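Local coordinates for Alpha/beta hydrolase fold-3 domain protein (Sulfolobus islandicus, PDB 5LK6) that probably hydrolyses carboxylic esters as a heat-stable lipase/carboxylesterase of the alpha/beta hydrolase fold, at residues E26-F31 with A113-F118; Y63-K66 with P70-V73; G80-G85 with S208-S213; L170-L175 with G294-R299. All coordinates share one frame; numbering follows the deposited sequence.

Contact 1 of 4, residues E26-F31 with A113-F118; sequences EVRKIF and APEYKF
R28 and E115 reach for each other from opposite directions and meet end-on, the NH1 and NH2 nitrogens of the guanidinium each taking one carboxylate oxygen. The shorter bond of this salt bridge runs from R28 NH2 to E115 OE2 at 3.0 Å, while R28 NH1 lies 3.3 Å from E115 OE1. Both N-H groups point almost straight at their acceptors, which sit close to the guanidinium plane. The two flat groups are not coplanar, however: their planes differ by 32°, and NH2 approaches OE2 from above the carboxylate plane. With CG beside the backbone N (chi1 -75°) and the chain extended from there to NE, R28 reaches from helix 24-36 to the loop of 113-118. The loop carries the A-P-E end of the YRLAPE sequence common in the hormone-sensitive lipase family, whose N-terminal helices usually form part of the cap over the catalytic core. A cis peptide joins A113 to P114, and P114 CD lies obliquely to the guanidinium. R28 NH2 also hydrogen-bonds V83 O, so this one nitrogen ties the helix to a second loop. A leucine in place of R28 would probably leave the E115 carboxylate without its charged mate and V83 O without this donor. Farther along, K117 NZ turns back to P114 O at 3.0 Å and also reaches Q209 O.

Contact 2 of 4, residues Y63-K66 with P70-V73; sequences YLPK and PYGV
The hydroxyl of Y71 has two partners: it donates to A67 O, in the turn between the two segments, and accepts from a water 3.0 Å from Y71 OH. The same water donates to P65 O at 2.9 Å, bridging the phenol to the backbone of 63-66. No direct polar bond joins the segments; the rest is apolar. P65 and Y71 approach from opposite directions, with P65 CD lying over one face of the Y71 ring. This CD forms a CH-pi contact, 4.2 Å from the centroid of the Y71 ring and 27° off the ring normal. P65 CG comes down nearer the rim, 3.6 Å from Y71 CE1. On the CE2 side, L64 CD2 stands obliquely to the ring at a looser 4.5 Å from Y71 CE2. A first torsion that sets CG beside the backbone N (chi1 -56°) carries the Y71 ring across to P65. These residues close the connection between strands 57-63 and 72-77, which are not neighbours in the sheet because strand 104-108 runs between them; L64 and Y71 both rest on V104 of that strand. The chemistry thus divides along the tyrosine: its carbon ring packs against proline and leucine, while its hydroxyl, fixed by a carbonyl and a water, is likely to hold the ring's far end in place.

Contact 3 of 4, residues G80-G85 with S208-S213; sequences GGFVIG and SQYLRS. With SO4 (sulfate ion), chain E.
F82 and Y210 bring their backbones to within 6.5 Å, measured from F82 CA to Y210 CA, where the last turn of helix 200-210 passes the tight loop of 80-85. In that loop G80 O accepts two backbone bonds, from V83 N at 3.0 Å and from I84 N at 2.7 Å, and both G81 and F82 adopt left-handed conformations. The turn presents the F82 ring to Y210 in an offset stack, nearly parallel, with planes at 4° and centroids 3.7 Å apart. Y210 CE2 lies over the centre of the F82 ring, and F82 CG in turn lies over the centre of the Y210 ring. F82 CB adds a CH-pi contact to that same face. G80, G81 and F82 belong to the HGGGF sequence of the hormone-sensitive lipase family, in which the glycine loop supplies oxyanion-hole amides; F82 lies near the putative Ser-His-Asp triad. Y210 swings its ring in with CG opposite the backbone N (chi1 179°), and F118 meets this ring edge-to-face. A serine in place of Y210 would probably leave one face of F82 without its stacking partner and that ring freer to turn. Beside the stack, V83 CG2 packs on Q209 CB at 3.7 Å. Away from the loop, R212 holds a sulfate, probably from the crystallisation liquor, with NH1 on O1 and NH2 on O3; D216 also binds NH2 and R221 the sulfate.

Contact 4 of 4, residues L170-L175 with G294-R299; sequences LKYQIL and GSVLRR. With SO4 (sulfate ion), chain F; SO4 (sulfate ion), chain H.
V296, Y172 and L297 bury the most surface here, with I174 close behind, and they form two neighbouring pairs between segment 170-175 and helix 285-302. V296 and Y172 cross at about a right angle. The CG1 branch of V296 does the touching, lying 3.4 Å from Y172 CZ and against the hydroxyl end of the tyrosine, obliquely to the ring. V296 turns this methyl toward the sheet by setting CG1 opposite the backbone N (chi1 164°). In the second pair the end of I174 meets the fork of L297: I174 CD1 is 3.8 Å from L297 CG and about equally near both leucine methyls. The two pairs are joined on the strand side, where I174 CG1 sits at the edge of the Y172 ring, in its plane. L297 and Y172 also rest on A146, so L297 spans I174 and A146 of the neighbouring strand 144-150. Other residues of the helix are polar: R298 NH1 hydrogen-bonds O2 of the chain F and of the chain H sulfate, both at 2.9 Å, and R298 NH2 bonds O4 of the chain F ion; the ions probably come from the crystallisation liquor. R299 forms salt bridges with D288 and E284 of the second subunit, which places the helix in the dimer interface. A long C-terminal helix laid on the central strands of a mostly parallel sheet by aliphatic and aromatic side chains is characteristic of the alpha/beta hydrolase fold.

The four contacts fall into two groups on opposite sides of the chain's centre. Contacts 1 and 3 have centres 7 Å apart and touch directly, most plainly where A113 N meets F82 O at 2.8 Å, so the N-terminal helix, the glycine loop, the 113-118 loop and helix 200-210 are interlocked, with F82 near the presumed Ser-His-Asp triad. Contacts 2 and 4, with centres 13 Å apart and no touch, both reach the central sheet, the latter under the C-terminal helix. Along the chain, contact 2 falls between the segments of contact 1 and precedes contact 4, while contact 3 crosses contacts 1 and 4. The centres of contacts 1 and 2 are about 30 Å apart, well separating the two groups.

Contact 1 of 4, residues E26-F31 with A113-F118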
loop_
_atom_site.group_PDB
_atom_site.type_symbol
_atom_site.label_atom_id
_atom_site.label_comp_id
_atom_site.label_asym_id
_atom_site.label_seq_id
_atom_site.Cartn_x
_atom_site.Cartn_y
_atom_site.Cartn_z
ATOM N N GLU A 26 -8.539 11.400 -31.634
ATOM C CA GLU A 26 -8.411 12.555 -30.783
ATOM C C GLU A 26 -8.176 12.108 -29.330
ATOM O O GLU A 26 -7.302 12.671 -28.683
ATOM C CB GLU A 26 -9.589 13.535 -30.930
ATOM C CG GLU A 26 -9.493 14.480 -32.155
ATOM C CD GLU A 26 -10.843 14.920 -32.844
ATOM O OE1 GLU A 26 -11.986 14.723 -32.279
ATOM O OE2 GLU A 26 -10.730 15.505 -33.977
ATOM N N VAL A 27 -8.881 11.080 -28.831
ATOM C CA VAL A 27 -8.681 10.658 -27.420
ATOM C C VAL A 27 -7.395 9.859 -27.205
ATOM O O VAL A 27 -6.756 9.955 -26.168
ATOM C CB VAL A 27 -9.879 9.942 -26.772
ATOM C CG1 VAL A 27 -11.097 10.849 -26.723
ATOM C CG2 VAL A 27 -10.184 8.631 -27.444
ATOM N N ARG A 28 -7.008 9.087 -28.188
ATOM C CA ARG A 28 -5.702 8.465 -28.140
ATOM C C ARG A 28 -4.609 9.516 -28.021
ATOM O O ARG A 28 -3.720 9.330 -27.198
ATOM C CB ARG A 28 -5.468 7.599 -29.361
ATOM C CG ARG A 28 -6.257 6.323 -29.260
ATOM C CD ARG A 28 -6.232 5.512 -30.549
ATOM N NE ARG A 28 -6.938 4.262 -30.325
ATOM C CZ ARG A 28 -7.289 3.401 -31.250
ATOM N NH1 ARG A 28 -7.022 3.616 -32.522
ATOM N NH2 ARG A 28 -7.937 2.308 -30.875
ATOM N N LYS A 29 -4.709 10.609 -28.796
ATOM C CA LYS A 29 -3.678 11.624 -28.801
ATOM C C LYS A 29 -3.685 12.282 -27.417
ATOM O O LYS A 29 -2.620 12.364 -26.750
ATOM C CB LYS A 29 -3.758 12.591 -30.034
ATOM C CG LYS A 29 -2.981 13.947 -29.978
ATOM C CD LYS A 29 -2.067 14.329 -31.198
ATOM C CE LYS A 29 -2.768 14.621 -32.541
ATOM N NZ LYS A 29 -3.027 16.077 -32.768
ATOM N N ILE A 30 -4.858 12.685 -26.942
ATOM C CA ILE A 30 -4.930 13.367 -25.639
ATOM C C ILE A 30 -4.366 12.488 -24.487
ATOM O O ILE A 30 -3.622 13.009 -23.642
ATOM C CB ILE A 30 -6.350 13.876 -25.324
ATOM C CG1 ILE A 30 -6.688 15.010 -26.282
ATOM C CG2 ILE A 30 -6.453 14.342 -23.863
ATOM C CD1 ILE A 30 -8.143 15.415 -26.245
ATOM N N PHE A 31 -4.659 11.173 -24.480
ATOM C CA PHE A 31 -4.128 10.341 -23.416
ATOM C C PHE A 31 -2.602 10.155 -23.547
ATOM O O PHE A 31 -1.914 10.203 -22.532
ATOM C CB PHE A 31 -4.857 9.005 -23.303
ATOM C CG PHE A 31 -4.233 8.075 -22.325
ATOM C CD1 PHE A 31 -4.527 8.189 -20.968
ATOM C CD2 PHE A 31 -3.283 7.159 -22.744
ATOM C CE1 PHE A 31 -3.903 7.384 -20.043
ATOM C CE2 PHE A 31 -2.633 6.359 -21.832
ATOM C CZ PHE A 31 -2.961 6.463 -20.482
ATOM N N ALA A 113 -9.725 -2.060 -29.648
ATOM C CA ALA A 113 -10.983 -1.719 -30.217
ATOM C C ALA A 113 -10.933 -0.240 -30.566
ATOM O O ALA A 113 -10.104 0.493 -30.022
ATOM C CB ALA A 113 -12.069 -1.987 -29.206
ATOM N N PRO A 114 -11.782 0.222 -31.491
ATOM C CA PRO A 114 -12.832 -0.561 -32.150
ATOM C C PRO A 114 -12.403 -1.446 -33.302
ATOM O O PRO A 114 -13.238 -2.221 -33.794
ATOM C CB PRO A 114 -13.769 0.520 -32.681
ATOM C CG PRO A 114 -12.842 1.624 -33.000
ATOM C CD PRO A 114 -11.875 1.635 -31.853
ATOM N N GLU A 115 -11.139 -1.384 -33.721
ATOM C CA GLU A 115 -10.738 -2.136 -34.896
ATOM C C GLU A 115 -10.786 -3.609 -34.616
ATOM O O GLU A 115 -11.234 -4.357 -35.452
ATOM C CB GLU A 115 -9.430 -1.650 -35.575
ATOM C CG GLU A 115 -8.307 -0.904 -34.784
ATOM C CD GLU A 115 -8.580 0.530 -34.178
ATOM O OE1 GLU A 115 -8.200 1.591 -34.797
ATOM O OE2 GLU A 115 -9.088 0.552 -33.011
ATOM N N TYR A 116 -10.411 -4.022 -33.418
ATOM C CA TYR A 116 -10.489 -5.408 -33.025
ATOM C C TYR A 116 -11.311 -5.496 -31.780
ATOM O O TYR A 116 -11.003 -4.906 -30.722
ATOM C CB TYR A 116 -9.081 -6.036 -32.800
ATOM C CG TYR A 116 -8.204 -5.888 -33.995
ATOM C CD1 TYR A 116 -8.287 -6.796 -35.071
ATOM C CD2 TYR A 116 -7.338 -4.792 -34.102
ATOM C CE1 TYR A 116 -7.502 -6.628 -36.211
ATOM C CE2 TYR A 116 -6.562 -4.600 -35.240
ATOM C CZ TYR A 116 -6.646 -5.520 -36.274
ATOM O OH TYR A 116 -5.876 -5.314 -37.356
ATOM N N LYS A 117 -12.340 -6.301 -31.888
ATOM C CA LYS A 117 -13.338 -6.441 -30.847
ATOM C C LYS A 117 -12.934 -7.551 -29.908
ATOM O O LYS A 117 -12.140 -8.384 -30.230
ATOM C CB LYS A 117 -14.692 -6.810 -31.463
ATOM C CG LYS A 117 -15.167 -5.922 -32.617
ATOM C CD LYS A 117 -15.649 -4.575 -32.141
ATOM C CE LYS A 117 -16.206 -3.785 -33.291
ATOM N NZ LYS A 117 -16.083 -2.332 -32.968
ATOM N N PHE A 118 -13.556 -7.557 -28.754
ATOM C CA PHE A 118 -13.519 -8.657 -27.845
ATOM C C PHE A 118 -13.821 -9.961 -28.606
ATOM O O PHE A 118 -14.725 -9.982 -29.451
ATOM C CB PHE A 118 -14.546 -8.405 -26.751
ATOM C CG PHE A 118 -14.769 -9.574 -25.850
ATOM C CD1 PHE A 118 -15.702 -10.543 -26.165
ATOM C CD2 PHE A 118 -14.071 -9.676 -24.633
ATOM C CE1 PHE A 118 -15.909 -11.601 -25.303
ATOM C CE2 PHE A 118 -14.244 -10.744 -23.792
ATOM C CZ PHE A 118 -15.174 -11.690 -24.117
#

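Contact 2 of 4, residues Y63-K66 with P70-V73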
loop_
_atom_site.group_PDB
_atom_site.type_symbol
_atom_site.label_atom_id
_atom_site.label_comp_id
_atom_site.label_asym_id
_atom_site.label_seq_id
_atom_site.Cartn_x
_atom_site.Cartn_y
_atom_site.Cartn_z
ATOM N N TYR A 63 11.772 -4.272 -21.174
ATOM C CA TYR A 63 12.620 -3.427 -20.333
ATOM C C TYR A 63 13.407 -4.347 -19.386
ATOM O O TYR A 63 12.818 -5.219 -18.681
ATOM C CB TYR A 63 11.763 -2.483 -19.502
ATOM C CG TYR A 63 10.793 -1.633 -20.259
ATOM C CD1 TYR A 63 9.547 -2.134 -20.677
ATOM C CD2 TYR A 63 11.071 -0.323 -20.502
ATOM C CE1 TYR A 63 8.619 -1.317 -21.333
ATOM C CE2 TYR A 63 10.184 0.489 -21.180
ATOM C CZ TYR A 63 8.952 0.001 -21.589
ATOM O OH TYR A 63 8.093 0.872 -22.241
ATOM N N LEU A 64 14.730 -4.188 -19.391
ATOM C CA LEU A 64 15.563 -4.876 -18.385
ATOM C C LEU A 64 15.948 -3.845 -17.360
ATOM O O LEU A 64 16.042 -2.659 -17.674
ATOM C CB LEU A 64 16.815 -5.490 -18.975
ATOM C CG LEU A 64 16.765 -6.464 -20.160
ATOM C CD1 LEU A 64 18.218 -6.720 -20.539
ATOM C CD2 LEU A 64 16.039 -7.796 -19.919
ATOM N N PRO A 65 16.146 -4.276 -16.122
ATOM C CA PRO A 65 16.696 -3.364 -15.128
ATOM C C PRO A 65 18.232 -3.283 -15.209
ATOM O O PRO A 65 18.889 -4.031 -15.976
ATOM C CB PRO A 65 16.264 -3.988 -13.822
ATOM C CG PRO A 65 16.215 -5.464 -14.131
ATOM C CD PRO A 65 15.922 -5.622 -15.588
ATOM N N LYS A 66 18.777 -2.346 -14.433
ATOM C CA LYS A 66 20.224 -2.143 -14.309
ATOM C C LYS A 66 20.858 -3.300 -13.584
ATOM O O LYS A 66 21.839 -3.827 -14.050
ATOM C CB LYS A 66 20.532 -0.807 -13.644
ATOM C CG LYS A 66 20.412 0.289 -14.676
ATOM C CD LYS A 66 20.753 1.668 -14.181
ATOM C CE LYS A 66 21.244 2.496 -15.369
ATOM N NZ LYS A 66 20.979 3.953 -15.218
ATOM N N PRO A 70 20.116 -13.510 -12.681
ATOM C CA PRO A 70 18.839 -13.856 -13.305
ATOM C C PRO A 70 17.576 -13.079 -12.744
ATOM O O PRO A 70 17.544 -12.663 -11.596
ATOM C CB PRO A 70 18.731 -15.378 -13.042
ATOM C CG PRO A 70 19.604 -15.646 -11.865
ATOM C CD PRO A 70 20.431 -14.410 -11.571
ATOM N N TYR A 71 16.540 -12.965 -13.577
ATOM C CA TYR A 71 15.389 -12.103 -13.353
ATOM C C TYR A 71 14.060 -12.866 -13.223
ATOM O O TYR A 71 13.924 -14.055 -13.606
ATOM C CB TYR A 71 15.266 -11.189 -14.523
ATOM C CG TYR A 71 16.475 -10.355 -14.851
ATOM C CD1 TYR A 71 16.949 -9.372 -13.967
ATOM C CD2 TYR A 71 17.111 -10.489 -16.093
ATOM C CE1 TYR A 71 18.026 -8.535 -14.305
ATOM C CE2 TYR A 71 18.185 -9.659 -16.478
ATOM C CZ TYR A 71 18.655 -8.677 -15.594
ATOM O OH TYR A 71 19.734 -7.869 -16.018
ATOM N N GLY A 72 13.086 -12.199 -12.602
ATOM C CA GLY A 72 11.674 -12.574 -12.764
ATOM C C GLY A 72 11.194 -11.717 -13.917
ATOM O O GLY A 72 11.793 -10.648 -14.225
ATOM N N VAL A 73 10.133 -12.183 -14.574
ATOM C CA VAL A 73 9.543 -11.445 -15.731
ATOM C C VAL A 73 8.094 -11.066 -15.452
ATOM O O VAL A 73 7.265 -11.920 -15.117
ATOM C CB VAL A 73 9.589 -12.244 -17.044
ATOM C CG1 VAL A 73 9.088 -11.386 -18.209
ATOM C CG2 VAL A 73 10.989 -12.710 -17.320
HETATM O O HOH W 1 20.507 -5.538 -17.798
#

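Contact 3 of 4, residues G80-G85 with S208-S213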
loop_
_atom_site.group_PDB
_atom_site.type_symbol
_atom_site.label_atom_id
_atom_site.label_comp_id
_atom_site.label_asym_id
_atom_site.label_seq_id
_atom_site.Cartn_x
_atom_site.Cartn_y
_atom_site.Cartn_z
ATOM N N GLY A 80 -6.700 1.791 -20.573
ATOM C CA GLY A 80 -7.270 2.585 -21.675
ATOM C C GLY A 80 -8.587 2.058 -22.279
ATOM O O GLY A 80 -8.881 2.316 -23.456
ATOM N N GLY A 81 -9.389 1.331 -21.496
ATOM C CA GLY A 81 -10.715 0.889 -21.891
ATOM C C GLY A 81 -10.796 -0.026 -23.092
ATOM O O GLY A 81 -11.852 -0.118 -23.776
ATOM N N PHE A 82 -9.685 -0.702 -23.366
ATOM C CA PHE A 82 -9.530 -1.568 -24.546
ATOM C C PHE A 82 -9.499 -0.785 -25.866
ATOM O O PHE A 82 -9.645 -1.388 -26.930
ATOM C CB PHE A 82 -10.674 -2.628 -24.630
ATOM C CG PHE A 82 -10.876 -3.431 -23.372
ATOM C CD1 PHE A 82 -10.055 -4.541 -23.092
ATOM C CD2 PHE A 82 -11.905 -3.103 -22.471
ATOM C CE1 PHE A 82 -10.245 -5.307 -21.946
ATOM C CE2 PHE A 82 -12.111 -3.859 -21.332
ATOM C CZ PHE A 82 -11.266 -4.960 -21.063
ATOM N N VAL A 83 -9.382 0.527 -25.786
ATOM C CA VAL A 83 -9.466 1.389 -26.906
ATOM C C VAL A 83 -8.267 2.378 -26.985
ATOM O O VAL A 83 -7.809 2.676 -28.071
ATOM C CB VAL A 83 -10.778 2.197 -26.883
ATOM C CG1 VAL A 83 -10.804 3.222 -27.988
ATOM C CG2 VAL A 83 -11.975 1.280 -27.023
ATOM N N ILE A 84 -7.798 2.926 -25.874
ATOM C CA ILE A 84 -6.683 3.896 -25.876
ATOM C C ILE A 84 -5.507 3.270 -25.125
ATOM O O ILE A 84 -5.547 2.078 -24.741
ATOM C CB ILE A 84 -7.091 5.272 -25.327
ATOM C CG1 ILE A 84 -7.262 5.275 -23.811
ATOM C CG2 ILE A 84 -8.354 5.721 -26.034
ATOM C CD1 ILE A 84 -7.807 6.593 -23.275
ATOM N N GLY A 85 -4.449 4.050 -25.006
ATOM C CA GLY A 85 -3.225 3.547 -24.469
ATOM C C GLY A 85 -2.495 2.677 -25.471
ATOM O O GLY A 85 -3.043 2.277 -26.510
ATOM N N SER A 208 -19.087 -0.011 -25.654
ATOM C CA SER A 208 -19.744 0.140 -26.960
ATOM C C SER A 208 -18.723 -0.148 -28.048
ATOM O O SER A 208 -19.095 -0.607 -29.092
ATOM C CB SER A 208 -20.426 1.536 -27.120
ATOM O OG SER A 208 -19.544 2.614 -27.583
ATOM N N GLN A 209 -17.439 0.130 -27.801
ATOM C CA GLN A 209 -16.416 -0.082 -28.800
ATOM C C GLN A 209 -15.833 -1.518 -28.797
ATOM O O GLN A 209 -15.503 -2.055 -29.871
ATOM C CB GLN A 209 -15.314 0.933 -28.681
ATOM C CG GLN A 209 -15.680 2.412 -28.758
ATOM C CD GLN A 209 -16.359 2.842 -30.051
ATOM O OE1 GLN A 209 -17.575 3.082 -30.036
ATOM N NE2 GLN A 209 -15.595 2.988 -31.165
ATOM N N TYR A 210 -15.703 -2.127 -27.625
ATOM C CA TYR A 210 -15.003 -3.414 -27.496
ATOM C C TYR A 210 -15.967 -4.608 -27.631
ATOM O O TYR A 210 -15.667 -5.555 -28.367
ATOM C CB TYR A 210 -14.313 -3.434 -26.137
ATOM C CG TYR A 210 -13.516 -4.623 -25.682
ATOM C CD1 TYR A 210 -12.474 -5.104 -26.406
ATOM C CD2 TYR A 210 -13.761 -5.196 -24.455
ATOM C CE1 TYR A 210 -11.732 -6.202 -25.962
ATOM C CE2 TYR A 210 -13.016 -6.282 -23.980
ATOM C CZ TYR A 210 -11.996 -6.782 -24.734
ATOM O OH TYR A 210 -11.237 -7.829 -24.242
ATOM N N LEU A 211 -17.125 -4.551 -26.943
ATOM C CA LEU A 211 -18.054 -5.687 -26.867
ATOM C C LEU A 211 -18.847 -5.830 -28.159
ATOM O O LEU A 211 -19.035 -4.862 -28.895
ATOM C CB LEU A 211 -18.948 -5.568 -25.652
ATOM C CG LEU A 211 -18.237 -5.505 -24.292
ATOM C CD1 LEU A 211 -19.206 -5.389 -23.155
ATOM C CD2 LEU A 211 -17.401 -6.738 -24.054
ATOM N N ARG A 212 -19.208 -7.060 -28.487
ATOM C CA ARG A 212 -19.946 -7.328 -29.722
ATOM C C ARG A 212 -21.463 -7.373 -29.571
ATOM O O ARG A 212 -22.206 -7.069 -30.516
ATOM C CB ARG A 212 -19.512 -8.665 -30.309
ATOM C CG ARG A 212 -18.015 -8.810 -30.612
ATOM C CD ARG A 212 -17.673 -10.269 -30.873
ATOM N NE ARG A 212 -17.899 -11.102 -29.697
ATOM C CZ ARG A 212 -17.420 -12.328 -29.522
ATOM N NH1 ARG A 212 -16.651 -12.921 -30.445
ATOM N NH2 ARG A 212 -17.701 -12.966 -28.386
ATOM N N SER A 213 -21.903 -7.828 -28.406
ATOM C CA SER A 213 -23.317 -7.959 -28.062
ATOM C C SER A 213 -23.409 -8.001 -26.525
ATOM O O SER A 213 -22.370 -8.140 -25.824
ATOM C CB SER A 213 -23.930 -9.242 -28.679
ATOM O OG SER A 213 -23.529 -10.422 -27.989
HETATM S S SO4 E . -15.731 -16.345 -29.144
HETATM O O1 SO4 E . -15.337 -15.435 -30.224
HETATM O O2 SO4 E . -14.408 -16.824 -28.549
HETATM O O3 SO4 E . -16.734 -15.610 -28.282
HETATM O O4 SO4 E . -16.573 -17.452 -29.599
#

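Contact 4 of 4, residues L170-L175 with G294-R299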
loop_
_atom_site.group_PDB
_atom_site.type_symbol
_atom_site.label_atom_id
_atom_site.label_comp_id
_atom_site.label_asym_id
_atom_site.label_seq_id
_atom_site.Cartn_x
_atom_site.Cartn_y
_atom_site.Cartn_z
ATOM N N LEU A 170 1.982 -19.119 -13.067
ATOM C CA LEU A 170 2.281 -17.702 -12.865
ATOM C C LEU A 170 2.656 -17.463 -11.384
ATOM O O LEU A 170 2.050 -18.034 -10.478
ATOM C CB LEU A 170 1.083 -16.835 -13.317
ATOM C CG LEU A 170 0.784 -17.022 -14.807
ATOM C CD1 LEU A 170 -0.520 -16.361 -15.229
ATOM C CD2 LEU A 170 1.981 -16.543 -15.644
ATOM N N LYS A 171 3.669 -16.649 -11.130
ATOM C CA LYS A 171 4.054 -16.440 -9.731
ATOM C C LYS A 171 3.016 -15.578 -9.000
ATOM O O LYS A 171 2.795 -15.778 -7.790
ATOM C CB LYS A 171 5.454 -15.811 -9.572
ATOM C CG LYS A 171 6.639 -16.622 -10.074
ATOM C CD LYS A 171 6.619 -18.075 -9.624
ATOM C CE LYS A 171 8.025 -18.679 -9.598
ATOM N NZ LYS A 171 7.984 -19.992 -8.908
ATOM N N TYR A 172 2.363 -14.663 -9.736
ATOM C CA TYR A 172 1.685 -13.541 -9.104
ATOM C C TYR A 172 0.888 -12.751 -10.145
ATOM O O TYR A 172 1.267 -12.679 -11.315
ATOM C CB TYR A 172 2.748 -12.627 -8.427
ATOM C CG TYR A 172 2.337 -11.905 -7.185
ATOM C CD1 TYR A 172 2.436 -12.504 -5.906
ATOM C CD2 TYR A 172 1.906 -10.614 -7.254
ATOM C CE1 TYR A 172 2.071 -11.817 -4.746
ATOM C CE2 TYR A 172 1.527 -9.924 -6.106
ATOM C CZ TYR A 172 1.591 -10.526 -4.860
ATOM O OH TYR A 172 1.193 -9.767 -3.777
ATOM N N GLN A 173 -0.213 -12.172 -9.702
ATOM C CA GLN A 173 -0.990 -11.257 -10.510
ATOM C C GLN A 173 -1.183 -9.949 -9.756
ATOM O O GLN A 173 -1.540 -9.943 -8.591
ATOM C CB GLN A 173 -2.374 -11.840 -10.886
ATOM C CG GLN A 173 -3.212 -12.271 -9.701
ATOM C CD GLN A 173 -4.541 -12.894 -10.073
ATOM O OE1 GLN A 173 -5.219 -12.436 -10.963
ATOM N NE2 GLN A 173 -4.920 -13.935 -9.355
ATOM N N ILE A 174 -1.021 -8.853 -10.481
ATOM C CA ILE A 174 -1.207 -7.532 -9.970
ATOM C C ILE A 174 -2.304 -6.845 -10.743
ATOM O O ILE A 174 -2.140 -6.539 -11.920
ATOM C CB ILE A 174 0.113 -6.775 -10.016
ATOM C CG1 ILE A 174 1.093 -7.543 -9.142
ATOM C CG2 ILE A 174 -0.056 -5.335 -9.488
ATOM C CD1 ILE A 174 2.434 -6.912 -9.042
ATOM N N LEU A 175 -3.424 -6.609 -10.056
ATOM C CA LEU A 175 -4.584 -5.896 -10.599
ATOM C C LEU A 175 -4.697 -4.464 -10.052
ATOM O O LEU A 175 -5.030 -4.242 -8.886
ATOM C CB LEU A 175 -5.813 -6.673 -10.278
ATOM C CG LEU A 175 -6.122 -7.985 -11.005
ATOM C CD1 LEU A 175 -4.946 -8.706 -11.639
ATOM C CD2 LEU A 175 -6.903 -8.888 -10.073
ATOM N N GLY A 294 6.608 -2.728 -6.890
ATOM C CA GLY A 294 7.993 -3.151 -7.028
ATOM C C GLY A 294 8.478 -4.063 -5.878
ATOM O O GLY A 294 9.036 -5.141 -6.100
ATOM N N SER A 295 8.219 -3.642 -4.658
ATOM C CA SER A 295 8.774 -4.318 -3.517
ATOM C C SER A 295 7.997 -5.642 -3.272
ATOM O O SER A 295 8.573 -6.614 -2.800
ATOM C CB SER A 295 8.893 -3.358 -2.289
ATOM O OG SER A 295 7.633 -2.907 -1.824
ATOM N N VAL A 296 6.728 -5.706 -3.623
ATOM C CA VAL A 296 6.047 -6.985 -3.586
ATOM C C VAL A 296 6.663 -7.940 -4.619
ATOM O O VAL A 296 6.934 -9.082 -4.301
ATOM C CB VAL A 296 4.527 -6.806 -3.752
ATOM C CG1 VAL A 296 3.802 -8.079 -4.101
ATOM C CG2 VAL A 296 3.949 -6.271 -2.482
ATOM N N LEU A 297 6.911 -7.480 -5.838
ATOM C CA LEU A 297 7.521 -8.355 -6.859
ATOM C C LEU A 297 8.960 -8.784 -6.453
ATOM O O LEU A 297 9.336 -9.936 -6.664
ATOM C CB LEU A 297 7.514 -7.701 -8.266
ATOM C CG LEU A 297 6.164 -7.697 -8.986
ATOM C CD1 LEU A 297 6.172 -6.758 -10.165
ATOM C CD2 LEU A 297 5.790 -9.088 -9.425
ATOM N N ARG A 298 9.751 -7.868 -5.876
ATOM C CA ARG A 298 11.070 -8.231 -5.373
ATOM C C ARG A 298 11.007 -9.382 -4.367
ATOM O O ARG A 298 11.817 -10.293 -4.464
ATOM C CB ARG A 298 11.792 -7.059 -4.763
ATOM C CG ARG A 298 12.386 -6.115 -5.790
ATOM C CD ARG A 298 13.285 -5.102 -5.123
ATOM N NE ARG A 298 13.388 -3.860 -5.872
ATOM C CZ ARG A 298 14.257 -2.864 -5.616
ATOM N NH1 ARG A 298 15.184 -2.953 -4.649
ATOM N NH2 ARG A 298 14.247 -1.789 -6.396
ATOM N N ARG A 299 10.043 -9.379 -3.452
ATOM C CA ARG A 299 9.919 -10.480 -2.537
ATOM C C ARG A 299 9.580 -11.770 -3.282
ATOM O O ARG A 299 10.219 -12.787 -3.013
ATOM C CB ARG A 299 8.903 -10.261 -1.423
ATOM C CG ARG A 299 9.321 -9.223 -0.378
ATOM C CD ARG A 299 8.779 -9.581 1.015
ATOM N NE ARG A 299 7.492 -10.313 0.985
ATOM C CZ ARG A 299 6.278 -9.780 0.762
ATOM N NH1 ARG A 299 6.097 -8.438 0.499
ATOM N NH2 ARG A 299 5.224 -10.622 0.797
HETATM S S SO4 F . 16.849 0.191 -4.484
HETATM O O1 SO4 F . 17.654 0.822 -5.556
HETATM O O2 SO4 F . 17.487 -1.177 -4.215
HETATM O O3 SO4 F . 16.761 1.123 -3.333
HETATM O O4 SO4 F . 15.431 0.123 -4.876
HETATM S S SO4 H . 16.358 -5.360 -1.897
HETATM O O1 SO4 H . 17.508 -5.213 -0.955
HETATM O O2 SO4 H . 16.862 -4.872 -3.205
HETATM O O3 SO4 H . 15.309 -4.456 -1.448
HETATM O O4 SO4 H . 15.637 -6.685 -1.938
#